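Local coordinates for protein soluble lytic murein transglycosylase (Escherichia coli, PDB 1QSA) that cleaves the glycosidic bonds between N-acetylmuramic acid and N-acetylglucosamine in peptidoglycan, forming a 1,6-anhydro bond in the muramic acid residue, at residues 191-204 with 217-229. Numbering follows the deposited sequence.
Sequences IISLANNPNTVLTF and MAAVAFASVARQD
A knob-into-hole contact in the alpha-superhelix joins Val201, on helix 201-207, to helix 212-228. Val201 sits among Ala218, Ala221, Phe222 and Val225. Its CG2 stands anti to the backbone N and lies 3.7 Å from Ala218 CB. Its CG1 meets Val225 CG2.

Leu194, one helix back, also packs on Ala221, which Val201 CG2 touches. Its CG is turned opposite the backbone N (chi1 -167°), which brings CD1 to 3.6 Å from Ala221 CB. Leu194 CD2 rests near Met217 CB and also lies over the centre of the Phe204 ring, 3.7 Å above its plane. With an alanine in place of Leu194, the Phe204 face would probably lose this cover and a gap would open beside Ala221. Phe204 CZ packs on Met217 CB, 4.0 Å away. The Met217 chain is bent, and its CE reaches Ile191 CG2.

In this all-helical superhelix, the segments 191-196 and 217-228 run in roughly the same direction, 26° apart. A short 3-10 segment at 198-200, then helix 201-207, lie between them in the chain, and Met165 of helix 154-166 touches both Leu194 and Met217. Within that 3-10 segment Pro198 CB packs against Ser224 CB at 3.6 Å.

The polar end is an amide pair. Asn199 ND2 donates to Gln228 OE1 at 3.1 Å, and the bond is nearly straight, with an N-H...O angle of 173°. The acceptor lies in the Asn199 amide plane, but the two amide planes are well turned from each other. Asn197 OD1 also accepts from Asn199 ND2, and from Asn199 N, the latter bond closing an Asx turn. This probably limits the rotation of the Asn199 amide.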
loop_
_atom_site.group_PDB
_atom_site.type_symbol
_atom_site.label_atom_id
_atom_site.label_comp_id
_atom_site.label_asym_id
_atom_site.label_seq_id
_atom_site.Cartn_x
_atom_site.Cartn_y
_atom_site.Cartn_z
ATOM N N ILE A 191 -21.100 23.221 11.766
ATOM C CA ILE A 191 -20.142 22.362 11.061
ATOM C C ILE A 191 -18.813 22.314 11.819
ATOM O O ILE A 191 -18.228 21.245 11.998
ATOM C CB ILE A 191 -19.912 22.849 9.619
ATOM C CG1 ILE A 191 -21.177 22.603 8.790
ATOM C CG2 ILE A 191 -18.708 22.122 8.992
ATOM C CD1 ILE A 191 -21.202 23.313 7.440
ATOM N N ILE A 192 -18.339 23.472 12.262
ATOM C CA ILE A 192 -17.086 23.549 13.007
ATOM C C ILE A 192 -17.219 22.713 14.288
ATOM O O ILE A 192 -16.308 21.965 14.643
ATOM C CB ILE A 192 -16.715 25.016 13.339
ATOM C CG1 ILE A 192 -16.365 25.771 12.059
ATOM C CG2 ILE A 192 -15.512 25.070 14.291
ATOM C CD1 ILE A 192 -16.300 27.280 12.223
ATOM N N SER A 193 -18.378 22.793 14.938
ATOM C CA SER A 193 -18.608 22.024 16.160
ATOM C C SER A 193 -18.603 20.519 15.893
ATOM O O SER A 193 -18.106 19.745 16.716
ATOM C CB SER A 193 -19.931 22.436 16.824
ATOM O OG SER A 193 -19.846 23.757 17.343
ATOM N N LEU A 194 -19.130 20.118 14.736
ATOM C CA LEU A 194 -19.205 18.714 14.340
ATOM C C LEU A 194 -17.799 18.157 14.046
ATOM O O LEU A 194 -17.472 17.036 14.448
ATOM C CB LEU A 194 -20.118 18.559 13.116
ATOM C CG LEU A 194 -20.574 17.147 12.738
ATOM C CD1 LEU A 194 -21.581 16.640 13.776
ATOM C CD2 LEU A 194 -21.214 17.149 11.357
ATOM N N ALA A 195 -16.980 18.945 13.349
ATOM C CA ALA A 195 -15.610 18.546 13.021
ATOM C C ALA A 195 -14.764 18.485 14.300
ATOM O O ALA A 195 -13.850 17.661 14.418
ATOM C CB ALA A 195 -14.990 19.547 12.033
ATOM N N ASN A 196 -15.067 19.361 15.254
ATOM C CA ASN A 196 -14.331 19.395 16.514
ATOM C C ASN A 196 -14.661 18.204 17.413
ATOM O O ASN A 196 -13.771 17.612 18.035
ATOM C CB ASN A 196 -14.619 20.698 17.264
ATOM C CG ASN A 196 -13.791 20.834 18.542
ATOM O OD1 ASN A 196 -12.557 20.840 18.506
ATOM N ND2 ASN A 196 -14.472 20.937 19.677
ATOM N N ASN A 197 -15.944 17.862 17.487
ATOM C CA ASN A 197 -16.408 16.765 18.327
ATOM C C ASN A 197 -17.640 16.133 17.685
ATOM O O ASN A 197 -18.728 16.711 17.696
ATOM C CB ASN A 197 -16.733 17.295 19.727
ATOM C CG ASN A 197 -17.273 16.229 20.645
ATOM O OD1 ASN A 197 -17.266 15.041 20.315
ATOM N ND2 ASN A 197 -17.749 16.648 21.812
ATOM N N PRO A 198 -17.479 14.915 17.134
ATOM C CA PRO A 198 -18.573 14.201 16.477
ATOM C C PRO A 198 -19.743 13.885 17.398
ATOM O O PRO A 198 -20.824 13.552 16.932
ATOM C CB PRO A 198 -17.893 12.937 15.955
ATOM C CG PRO A 198 -16.822 12.686 16.951
ATOM C CD PRO A 198 -16.277 14.064 17.229
ATOM N N ASN A 199 -19.531 14.016 18.705
ATOM C CA ASN A 199 -20.600 13.756 19.658
ATOM C C ASN A 199 -21.671 14.832 19.643
ATOM O O ASN A 199 -22.708 14.669 20.278
ATOM C CB ASN A 199 -20.049 13.517 21.065
ATOM C CG ASN A 199 -19.299 12.215 21.154
ATOM O OD1 ASN A 199 -19.893 11.139 21.062
ATOM N ND2 ASN A 199 -17.977 12.299 21.255
ATOM N N THR A 200 -21.437 15.916 18.896
ATOM C CA THR A 200 -22.452 16.963 18.765
ATOM C C THR A 200 -23.399 16.616 17.600
ATOM O O THR A 200 -24.279 17.404 17.249
ATOM C CB THR A 200 -21.825 18.349 18.480
ATOM O OG1 THR A 200 -21.028 18.285 17.285
ATOM C CG2 THR A 200 -20.954 18.796 19.635
ATOM N N VAL A 201 -23.254 15.421 17.032
ATOM C CA VAL A 201 -24.064 15.021 15.883
ATOM C C VAL A 201 -25.587 15.112 16.007
ATOM O O VAL A 201 -26.250 15.533 15.060
ATOM C CB VAL A 201 -23.649 13.629 15.317
ATOM C CG1 VAL A 201 -23.969 12.506 16.309
ATOM C CG2 VAL A 201 -24.326 13.390 13.968
ATOM N N LEU A 202 -26.155 14.728 17.150
ATOM C CA LEU A 202 -27.608 14.812 17.283
ATOM C C LEU A 202 -28.060 16.274 17.349
ATOM O O LEU A 202 -29.091 16.636 16.767
ATOM C CB LEU A 202 -28.101 14.019 18.495
ATOM C CG LEU A 202 -29.626 13.889 18.611
ATOM C CD1 LEU A 202 -30.228 13.283 17.343
ATOM C CD2 LEU A 202 -29.962 13.028 19.824
ATOM N N THR A 203 -27.272 17.113 18.023
ATOM C CA THR A 203 -27.566 18.546 18.118
ATOM C C THR A 203 -27.458 19.139 16.706
ATOM O O THR A 203 -28.332 19.892 16.277
ATOM C CB THR A 203 -26.575 19.266 19.061
ATOM O OG1 THR A 203 -26.694 18.717 20.378
ATOM C CG2 THR A 203 -26.867 20.751 19.124
ATOM N N PHE A 204 -26.411 18.744 15.977
ATOM C CA PHE A 204 -26.191 19.202 14.600
ATOM C C PHE A 204 -27.411 18.846 13.737
ATOM O O PHE A 204 -27.925 19.683 13.002
ATOM C CB PHE A 204 -24.922 18.539 14.024
ATOM C CG PHE A 204 -24.674 18.832 12.558
ATOM C CD1 PHE A 204 -23.957 19.970 12.171
ATOM C CD2 PHE A 204 -25.129 17.955 11.568
ATOM C CE1 PHE A 204 -23.695 20.227 10.817
ATOM C CE2 PHE A 204 -24.876 18.202 10.208
ATOM C CZ PHE A 204 -24.154 19.343 9.834
ATOM N N MET A 217 -23.091 14.687 6.224
ATOM C CA MET A 217 -22.174 15.187 7.241
ATOM C C MET A 217 -22.444 14.461 8.563
ATOM O O MET A 217 -21.522 13.983 9.227
ATOM C CB MET A 217 -22.361 16.694 7.426
ATOM C CG MET A 217 -21.882 17.551 6.237
ATOM S SD MET A 217 -20.073 17.521 6.021
ATOM C CE MET A 217 -19.564 18.600 7.350
ATOM N N ALA A 218 -23.721 14.342 8.920
ATOM C CA ALA A 218 -24.079 13.666 10.169
ATOM C C ALA A 218 -23.721 12.175 10.145
ATOM O O ALA A 218 -23.329 11.623 11.166
ATOM C CB ALA A 218 -25.580 13.855 10.469
ATOM N N ALA A 219 -23.848 11.528 8.990
ATOM C CA ALA A 219 -23.525 10.102 8.888
ATOM C C ALA A 219 -22.037 9.842 9.127
ATOM O O ALA A 219 -21.666 8.827 9.719
ATOM C CB ALA A 219 -23.974 9.532 7.557
ATOM N N VAL A 220 -21.181 10.770 8.697
ATOM C CA VAL A 220 -19.747 10.598 8.938
ATOM C C VAL A 220 -19.468 10.768 10.443
ATOM O O VAL A 220 -18.773 9.953 11.055
ATOM C CB VAL A 220 -18.894 11.609 8.120
ATOM C CG1 VAL A 220 -17.405 11.428 8.448
ATOM C CG2 VAL A 220 -19.115 11.411 6.617
ATOM N N ALA A 221 -20.031 11.813 11.045
ATOM C CA ALA A 221 -19.830 12.053 12.470
ATOM C C ALA A 221 -20.370 10.870 13.285
ATOM O O ALA A 221 -19.772 10.453 14.268
ATOM C CB ALA A 221 -20.515 13.342 12.892
ATOM N N PHE A 222 -21.494 10.320 12.834
ATOM C CA PHE A 222 -22.128 9.188 13.511
ATOM C C PHE A 222 -21.166 7.995 13.544
ATOM O O PHE A 222 -21.059 7.304 14.562
ATOM C CB PHE A 222 -23.434 8.821 12.805
ATOM C CG PHE A 222 -24.140 7.622 13.405
ATOM C CD1 PHE A 222 -24.953 7.762 14.527
ATOM C CD2 PHE A 222 -24.005 6.366 12.825
ATOM C CE1 PHE A 222 -25.628 6.654 15.064
ATOM C CE2 PHE A 222 -24.669 5.259 13.351
ATOM C CZ PHE A 222 -25.480 5.400 14.467
ATOM N N ALA A 223 -20.473 7.759 12.434
ATOM C CA ALA A 223 -19.493 6.679 12.367
ATOM C C ALA A 223 -18.364 6.921 13.387
ATOM O O ALA A 223 -17.888 5.986 14.031
ATOM C CB ALA A 223 -18.934 6.569 10.958
ATOM N N SER A 224 -17.954 8.177 13.567
ATOM C CA SER A 224 -16.901 8.502 14.539
ATOM C C SER A 224 -17.392 8.224 15.962
ATOM O O SER A 224 -16.636 7.718 16.807
ATOM C CB SER A 224 -16.458 9.966 14.404
ATOM O OG SER A 224 -15.948 10.215 13.106
ATOM N N VAL A 225 -18.661 8.551 16.218
ATOM C CA VAL A 225 -19.269 8.310 17.529
ATOM C C VAL A 225 -19.320 6.806 17.797
ATOM O O VAL A 225 -19.007 6.372 18.903
ATOM C CB VAL A 225 -20.710 8.881 17.613
ATOM C CG1 VAL A 225 -21.401 8.411 18.905
ATOM C CG2 VAL A 225 -20.672 10.411 17.566
ATOM N N ALA A 226 -19.707 6.018 16.794
ATOM C CA ALA A 226 -19.796 4.561 16.950
ATOM C C ALA A 226 -18.443 3.929 17.226
ATOM O O ALA A 226 -18.357 2.897 17.898
ATOM C CB ALA A 226 -20.420 3.920 15.718
ATOM N N ARG A 227 -17.394 4.524 16.667
ATOM C CA ARG A 227 -16.041 4.016 16.865
ATOM C C ARG A 227 -15.613 4.210 18.321
ATOM O O ARG A 227 -14.883 3.389 18.872
ATOM C CB ARG A 227 -15.076 4.726 15.913
ATOM C CG ARG A 227 -13.673 4.148 15.889
ATOM C CD ARG A 227 -12.838 4.842 14.827
ATOM N NE ARG A 227 -11.455 4.373 14.815
ATOM C CZ ARG A 227 -10.448 4.986 15.432
ATOM N NH1 ARG A 227 -10.660 6.105 16.118
ATOM N NH2 ARG A 227 -9.224 4.481 15.360
ATOM N N GLN A 228 -16.085 5.292 18.937
ATOM C CA GLN A 228 -15.782 5.608 20.330
ATOM C C GLN A 228 -16.661 4.809 21.301
ATOM O O GLN A 228 -16.176 4.290 22.306
ATOM C CB GLN A 228 -16.013 7.104 20.603
ATOM C CG GLN A 228 -15.113 8.068 19.839
ATOM C CD GLN A 228 -15.456 9.535 20.107
ATOM O OE1 GLN A 228 -16.140 9.858 21.081
ATOM N NE2 GLN A 228 -14.984 10.425 19.236
ATOM N N ASP A 229 -17.948 4.706 20.980
ATOM C CA ASP A 229 -18.923 4.033 21.836
ATOM C C ASP A 229 -20.055 3.474 20.976
ATOM O O ASP A 229 -21.012 4.182 20.638
ATOM C CB ASP A 229 -19.464 5.065 22.840
ATOM C CG ASP A 229 -20.319 4.450 23.944
ATOM O OD1 ASP A 229 -21.049 3.470 23.705
ATOM O OD2 ASP A 229 -20.274 4.992 25.069
#